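Local coordinates for iron uptake protein A2 (Synechocystis sp., PDB 2VOZ), which binds ferric iron in the periplasm and probably delivers it to an ABC transporter that imports the metal into the cell, at residues E66-E69 with R70-E74; A88-L91 with W92-E95. All coordinates share one frame; numbering follows the deposited sequence.

Contact 1 (E66-E69 with R70-E74)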
ATOM      1  N   GLU B  66      -5.695 -13.419  17.679  1.00  9.16           N
ATOM      2  CA  GLU B  66      -4.231 -13.369  17.844  1.00 10.00           C
ATOM      3  C   GLU B  66      -3.779 -12.315  18.854  1.00 10.26           C
ATOM      4  O   GLU B  66      -2.841 -12.562  19.624  1.00 10.99           O
ATOM      5  CB  GLU B  66      -3.512 -13.119  16.515  1.00  9.82           C
ATOM      6  CG  GLU B  66      -3.625 -14.289  15.505  1.00  9.99           C
ATOM      7  CD  GLU B  66      -2.967 -13.893  14.182  1.00 12.36           C
ATOM      8  OE1 GLU B  66      -1.723 -14.025  14.094  1.00 12.45           O
ATOM      9  OE2 GLU B  66      -3.700 -13.426  13.266  1.00 13.53           O
ATOM     10  N   LEU B  67      -4.398 -11.144  18.810  1.00  9.92           N
ATOM     11  CA  LEU B  67      -4.044 -10.085  19.755  1.00 10.24           C
ATOM     12  C   LEU B  67      -4.381 -10.528  21.164  1.00  9.72           C
ATOM     13  O   LEU B  67      -3.601 -10.301  22.101  1.00  9.82           O
ATOM     14  CB  LEU B  67      -4.806  -8.813  19.410  1.00 10.61           C
ATOM     15  CG  LEU B  67      -4.351  -8.088  18.153  1.00 10.77           C
ATOM     16  CD1 LEU B  67      -5.330  -6.929  17.914  1.00 14.32           C
ATOM     17  CD2 LEU B  67      -2.909  -7.570  18.312  1.00 11.19           C
ATOM     18  N   ILE B  68      -5.533 -11.164  21.345  1.00  9.21           N
ATOM     19  CA  ILE B  68      -5.892 -11.614  22.684  1.00 11.17           C
ATOM     20  C   ILE B  68      -4.815 -12.585  23.192  1.00 11.44           C
ATOM     21  O   ILE B  68      -4.337 -12.501  24.324  1.00 11.25           O
ATOM     22  CB  ILE B  68      -7.312 -12.278  22.697  1.00 10.45           C
ATOM     23  CG1 ILE B  68      -8.372 -11.191  22.395  1.00 10.27           C
ATOM     24  CG2 ILE B  68      -7.551 -12.995  24.042  1.00 11.06           C
ATOM     25  CD1 ILE B  68      -9.809 -11.742  22.102  1.00 12.12           C
ATOM     26  N   GLU B  69      -4.411 -13.513  22.335  1.00 11.23           N
ATOM     27  CA  GLU B  69      -3.398 -14.496  22.701  1.00 11.15           C
ATOM     28  C   GLU B  69      -2.017 -13.880  22.918  1.00 10.86           C
ATOM     29  O   GLU B  69      -1.255 -14.334  23.775  1.00 12.88           O
ATOM     30  CB  GLU B  69      -3.324 -15.545  21.611  1.00 11.68           C
ATOM     31  CG  GLU B  69      -4.630 -16.332  21.565  1.00 11.66           C
ATOM     32  CD  GLU B  69      -4.657 -17.320  20.460  1.00 14.59           C
ATOM     33  OE1 GLU B  69      -3.660 -17.404  19.699  1.00 13.62           O
ATOM     34  OE2 GLU B  69      -5.688 -18.017  20.360  1.00 14.64           O
ATOM     35  N   ARG B  70      -1.708 -12.858  22.143  1.00 10.35           N
ATOM     36  CA  ARG B  70      -0.428 -12.170  22.324  1.00 10.41           C
ATOM     37  C   ARG B  70      -0.419 -11.552  23.706  1.00 11.02           C
ATOM     38  O   ARG B  70       0.580 -11.662  24.412  1.00 12.64           O
ATOM     39  CB  ARG B  70      -0.199 -11.114  21.265  1.00  9.53           C
ATOM     40  CG  ARG B  70       1.002 -10.244  21.560  1.00  9.72           C
ATOM     41  CD  ARG B  70       1.280  -9.302  20.417  1.00 11.31           C
ATOM     42  NE  ARG B  70       2.246  -8.279  20.809  1.00 13.99           N
ATOM     43  CZ  ARG B  70       3.036  -7.621  19.972  1.00 14.95           C
ATOM     44  NH1 ARG B  70       3.021  -7.884  18.668  1.00 14.18           N
ATOM     45  NH2 ARG B  70       3.849  -6.705  20.450  1.00 15.61           N
ATOM     46  N   ILE B  71      -1.494 -10.850  24.055  1.00  9.90           N
ATOM     47  CA  ILE B  71      -1.554 -10.198  25.382  1.00 10.69           C
ATOM     48  C   ILE B  71      -1.487 -11.218  26.526  1.00 11.04           C
ATOM     49  O   ILE B  71      -0.775 -11.027  27.503  1.00 10.36           O
ATOM     50  CB  ILE B  71      -2.807  -9.289  25.503  1.00 11.08           C
ATOM     51  CG1 ILE B  71      -2.760  -8.160  24.457  1.00 11.67           C
ATOM     52  CG2 ILE B  71      -2.934  -8.732  26.933  1.00 14.38           C
ATOM     53  CD1 ILE B  71      -4.164  -7.553  24.190  1.00 12.28           C
ATOM     54  N   GLN B  72      -2.257 -12.292  26.410  1.00 11.76           N
ATOM     55  CA  GLN B  72      -2.167 -13.399  27.368  1.00 13.27           C
ATOM     56  C   GLN B  72      -0.720 -13.855  27.531  1.00 14.08           C
ATOM     57  O   GLN B  72      -0.255 -13.998  28.667  1.00 13.95           O
ATOM     58  CB  GLN B  72      -3.033 -14.573  26.900  1.00 13.81           C
ATOM     59  CG  GLN B  72      -4.513 -14.343  27.097  1.00 14.93           C
ATOM     60  CD  GLN B  72      -5.337 -15.492  26.513  1.00 16.69           C
ATOM     61  OE1 GLN B  72      -5.409 -15.671  25.299  1.00 16.13           O
ATOM     62  NE2 GLN B  72      -5.957 -16.265  27.380  1.00 17.35           N
ATOM     63  N   SER B  73       0.005 -14.046  26.416  1.00 12.91           N
ATOM     64  CA  SER B  73       1.394 -14.519  26.451  0.50 13.83           C
ATOM     65  C   SER B  73       2.265 -13.546  27.224  1.00 13.36           C
ATOM     66  O   SER B  73       3.138 -13.953  27.992  1.00 14.97           O
ATOM     67  CB  SER B  73       1.975 -14.651  25.037  0.50 14.18           C
ATOM     68  OG  SER B  73       2.024 -15.995  24.600  0.50 15.23           O
ATOM     69  N   GLU B  74       2.029 -12.260  26.996  1.00 13.36           N
ATOM     70  CA  GLU B  74       2.806 -11.169  27.664  1.00 14.17           C
ATOM     71  C   GLU B  74       2.589 -11.094  29.168  1.00 14.37           C
ATOM     72  O   GLU B  74       3.421 -10.569  29.910  1.00 14.83           O
ATOM     73  CB  GLU B  74       2.492  -9.824  26.993  1.00 13.96           C
ATOM     74  CG  GLU B  74       3.103  -9.800  25.609  1.00 14.50           C
ATOM     75  CD  GLU B  74       2.618  -8.694  24.706  1.00 16.00           C
ATOM     76  OE1 GLU B  74       1.734  -7.909  25.103  1.00 13.93           O
ATOM     77  OE2 GLU B  74       3.161  -8.577  23.588  1.00 15.73           O
TER
HETATM   78  O   HOH W   1       1.012 -16.024  21.915  1.00 14.32           O
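Ile68 turns its CG2 methyl anti to the backbone N, and one helical turn later Gln72 swings CG beside its own backbone N (chi1 -75°) with an extended chain beyond; these torsions lay the two side chains alongside each other, pointing the same way. The amide oxygen Gln72 OE1 comes to rest 3.7 Å from Ile68 CG2, while Gln72 CG sits 3.3 Å from Ile68 O. The same OE1 of Gln72 lies 3.9 Å from Glu69 CG, where the flat ends of Gln72 and Glu69 are turned 41° apart. With an alanine in place of Gln72, Ile68 CG2 and the aliphatic part of Glu69 would probably lose their neighbour, and a gap would open beside them. The carboxylate of Glu69 is itself held by Arg199 of the second subunit. On another face of the helix, the extended chain of Arg70 brings NE to Glu74 OE2 at 2.9 Å, a salt bridge in which OE2 is met on its syn side, 33° out of the carboxylate plane. Glu74 OE1 is taken by Tyr39 and Ser78, so both oxygens are engaged and the carboxylate's rotation is limited. Beneath these side chains run successive i to i+4 backbone bonds, among them Gln72 N to Ile68 O at 3.0 Å, nearly straight. Such backbone bonds with an i to i+4 Arg-Glu salt bridge are characteristic of an alpha-helix, here helix 64-74 of the periplasmic binding protein fold, with Leu67 and Ile71 packed on strand 35-40.

Contact 2 (A88-L91 with W92-E95); sequences AGML and WRAE
Arg93 and Met90, three residues apart on helix 88-96, meet through the length of the arginine side chain. Its CB lies 3.7 Å from Met90 O, close to the backbone of the preceding turn. The next atom, Arg93 CG, sits 3.3 Å from Gly89 O, beside a backbone that carries no side chain at this point. Arg93 CD then reaches the methionine, with Met90 CE at 3.9 Å. Further out, Arg93 NE is bonded to Gln333, whose amide nitrogen also bonds Gly89 O, and Arg93 NH2 forms a salt bridge with Glu65. At the tip, Met90 SD lies over one face of the guanidinium, 3.6 Å from Arg93 NH2. Bends at chi2 (-52°) and chi3 (-57°) fold the methionine back, so that its sulfur and methyl cross the extended arginine obliquely. This is i to i+3 packing within an alpha-helix that directly follows strand 82-86 in the fold of a bacterial solute-binding protein; Met90, Leu91 and Ala94 all pack back against that strand. Trp92 leaves in another direction: with CG anti to its backbone N (chi1 171°), its ring presents an edge to Gly89 O, in plane, Trp92 CE3 lying 3.9 Å from that oxygen. The backbone bond from Arg93 N to Gly89 O is rather long at 3.2 Å. Beyond Leu91 O, which accepts Glu95 N at 2.9 Å, the carboxylate of Glu95 turns to Trp123.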
ATOM      1  N   ALA B  88     -18.765  -6.946  19.718  1.00  8.63           N
ATOM      2  CA  ALA B  88     -18.895  -7.089  21.187  1.00  9.74           C
ATOM      3  C   ALA B  88     -18.519  -8.506  21.612  1.00  9.10           C
ATOM      4  O   ALA B  88     -18.135  -8.739  22.771  1.00  8.69           O
ATOM      5  CB  ALA B  88     -20.314  -6.748  21.679  1.00 10.60           C
ATOM      6  N   GLY B  89     -18.657  -9.460  20.698  1.00  8.00           N
ATOM      7  CA  GLY B  89     -18.302 -10.879  21.012  1.00  8.96           C
ATOM      8  C   GLY B  89     -16.775 -11.038  21.171  1.00 10.76           C
ATOM      9  O   GLY B  89     -16.292 -11.920  21.910  1.00 11.55           O
ATOM     10  N   MET B  90     -16.010 -10.231  20.445  1.00  9.71           N
ATOM     11  CA  MET B  90     -14.548 -10.240  20.586  1.00  9.59           C
ATOM     12  C   MET B  90     -14.085  -9.484  21.807  1.00  9.01           C
ATOM     13  O   MET B  90     -13.167  -9.922  22.487  1.00  9.88           O
ATOM     14  CB  MET B  90     -13.802  -9.760  19.319  1.00 10.06           C
ATOM     15  CG  MET B  90     -14.034 -10.647  18.075  1.00 12.62           C
ATOM     16  SD  MET B  90     -13.715 -12.458  18.376  1.00 17.55           S
ATOM     17  CE  MET B  90     -12.040 -12.451  18.935  1.00 18.17           C
ATOM     18  N   LEU B  91     -14.718  -8.350  22.095  1.00  8.56           N
ATOM     19  CA  LEU B  91     -14.464  -7.674  23.357  1.00  7.53           C
ATOM     20  C   LEU B  91     -14.748  -8.597  24.536  1.00  7.53           C
ATOM     21  O   LEU B  91     -13.995  -8.630  25.509  1.00  7.49           O
ATOM     22  CB  LEU B  91     -15.293  -6.399  23.447  1.00  7.78           C
ATOM     23  CG  LEU B  91     -14.758  -5.377  22.428  1.00  7.15           C
ATOM     24  CD1 LEU B  91     -15.833  -4.263  22.171  1.00 11.30           C
ATOM     25  CD2 LEU B  91     -13.396  -4.796  22.887  1.00  8.39           C
ATOM     26  N   TRP B  92     -15.816  -9.380  24.421  1.00  8.22           N
ATOM     27  CA  TRP B  92     -16.155 -10.311  25.487  1.00  9.20           C
ATOM     28  C   TRP B  92     -15.053 -11.388  25.633  1.00  8.89           C
ATOM     29  O   TRP B  92     -14.702 -11.755  26.755  1.00 10.65           O
ATOM     30  CB  TRP B  92     -17.532 -10.938  25.204  1.00  9.47           C
ATOM     31  CG  TRP B  92     -17.911 -12.087  26.134  1.00 11.40           C
ATOM     32  CD1 TRP B  92     -18.538 -11.970  27.336  1.00 12.24           C
ATOM     33  CD2 TRP B  92     -17.716 -13.492  25.912  1.00 10.66           C
ATOM     34  NE1 TRP B  92     -18.742 -13.204  27.893  1.00 14.02           N
ATOM     35  CE2 TRP B  92     -18.251 -14.160  27.047  1.00 11.89           C
ATOM     36  CE3 TRP B  92     -17.112 -14.251  24.896  1.00 11.71           C
ATOM     37  CZ2 TRP B  92     -18.214 -15.537  27.194  1.00 13.42           C
ATOM     38  CZ3 TRP B  92     -17.083 -15.638  25.035  1.00 12.87           C
ATOM     39  CH2 TRP B  92     -17.644 -16.267  26.173  1.00 13.04           C
ATOM     40  N   ARG B  93     -14.513 -11.914  24.544  1.00  9.80           N
ATOM     41  CA  ARG B  93     -13.429 -12.899  24.680  1.00 10.40           C
ATOM     42  C   ARG B  93     -12.226 -12.309  25.396  1.00 10.31           C
ATOM     43  O   ARG B  93     -11.590 -12.987  26.223  1.00 11.28           O
ATOM     44  CB  ARG B  93     -13.003 -13.474  23.350  1.00  9.74           C
ATOM     45  CG  ARG B  93     -14.097 -14.290  22.723  1.00 10.24           C
ATOM     46  CD  ARG B  93     -13.562 -15.025  21.478  1.00 11.69           C
ATOM     47  NE  ARG B  93     -14.692 -15.614  20.758  1.00 16.10           N
ATOM     48  CZ  ARG B  93     -14.630 -16.068  19.506  1.00 18.73           C
ATOM     49  NH1 ARG B  93     -15.720 -16.583  18.952  1.00 17.86           N
ATOM     50  NH2 ARG B  93     -13.480 -16.028  18.822  1.00 17.83           N
ATOM     51  N   ALA B  94     -11.929 -11.037  25.113  1.00  9.14           N
ATOM     52  CA  ALA B  94     -10.864 -10.318  25.823  1.00 10.32           C
ATOM     53  C   ALA B  94     -11.177 -10.171  27.327  1.00 11.91           C
ATOM     54  O   ALA B  94     -10.328 -10.402  28.182  1.00 11.96           O
ATOM     55  CB  ALA B  94     -10.651  -8.929  25.195  1.00 10.83           C
ATOM     56  N   GLU B  95     -12.416  -9.792  27.620  1.00 13.18           N
ATOM     57  CA  GLU B  95     -12.944  -9.629  28.955  1.00 15.78           C
ATOM     58  C   GLU B  95     -12.809 -10.935  29.727  1.00 16.94           C
ATOM     59  O   GLU B  95     -12.376 -10.974  30.891  1.00 16.68           O
ATOM     60  CB  GLU B  95     -14.416  -9.335  28.741  1.00 17.37           C
ATOM     61  CG  GLU B  95     -15.022  -8.215  29.460  1.00 21.92           C
ATOM     62  CD  GLU B  95     -16.527  -8.398  29.398  1.00 23.09           C
ATOM     63  OE1 GLU B  95     -17.077  -8.939  30.387  1.00 23.71           O
ATOM     64  OE2 GLU B  95     -17.122  -8.114  28.330  1.00 18.56           O
TER

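Two helices that follow one another along the chain, 64-74 and 88-96, carry contacts 1 and 2, whose centres are about 13 Å apart. They meet through Ile68, whose CD1 packs 3.7 Å from Ala94 N, so the residue that lies beside Gln72 in contact 1 also inserts against the backbone of contact 2. Both lie near the iron site without contributing ligands to it: the side chain of Leu67 is about 9 Å from that of the iron-binding residue His43, and that of Met90 about 7 Å from iron-binding Tyr169. Contact 1 makes several salt bridges to the second subunit, whereas contact 2 has one weak, long ion pair there.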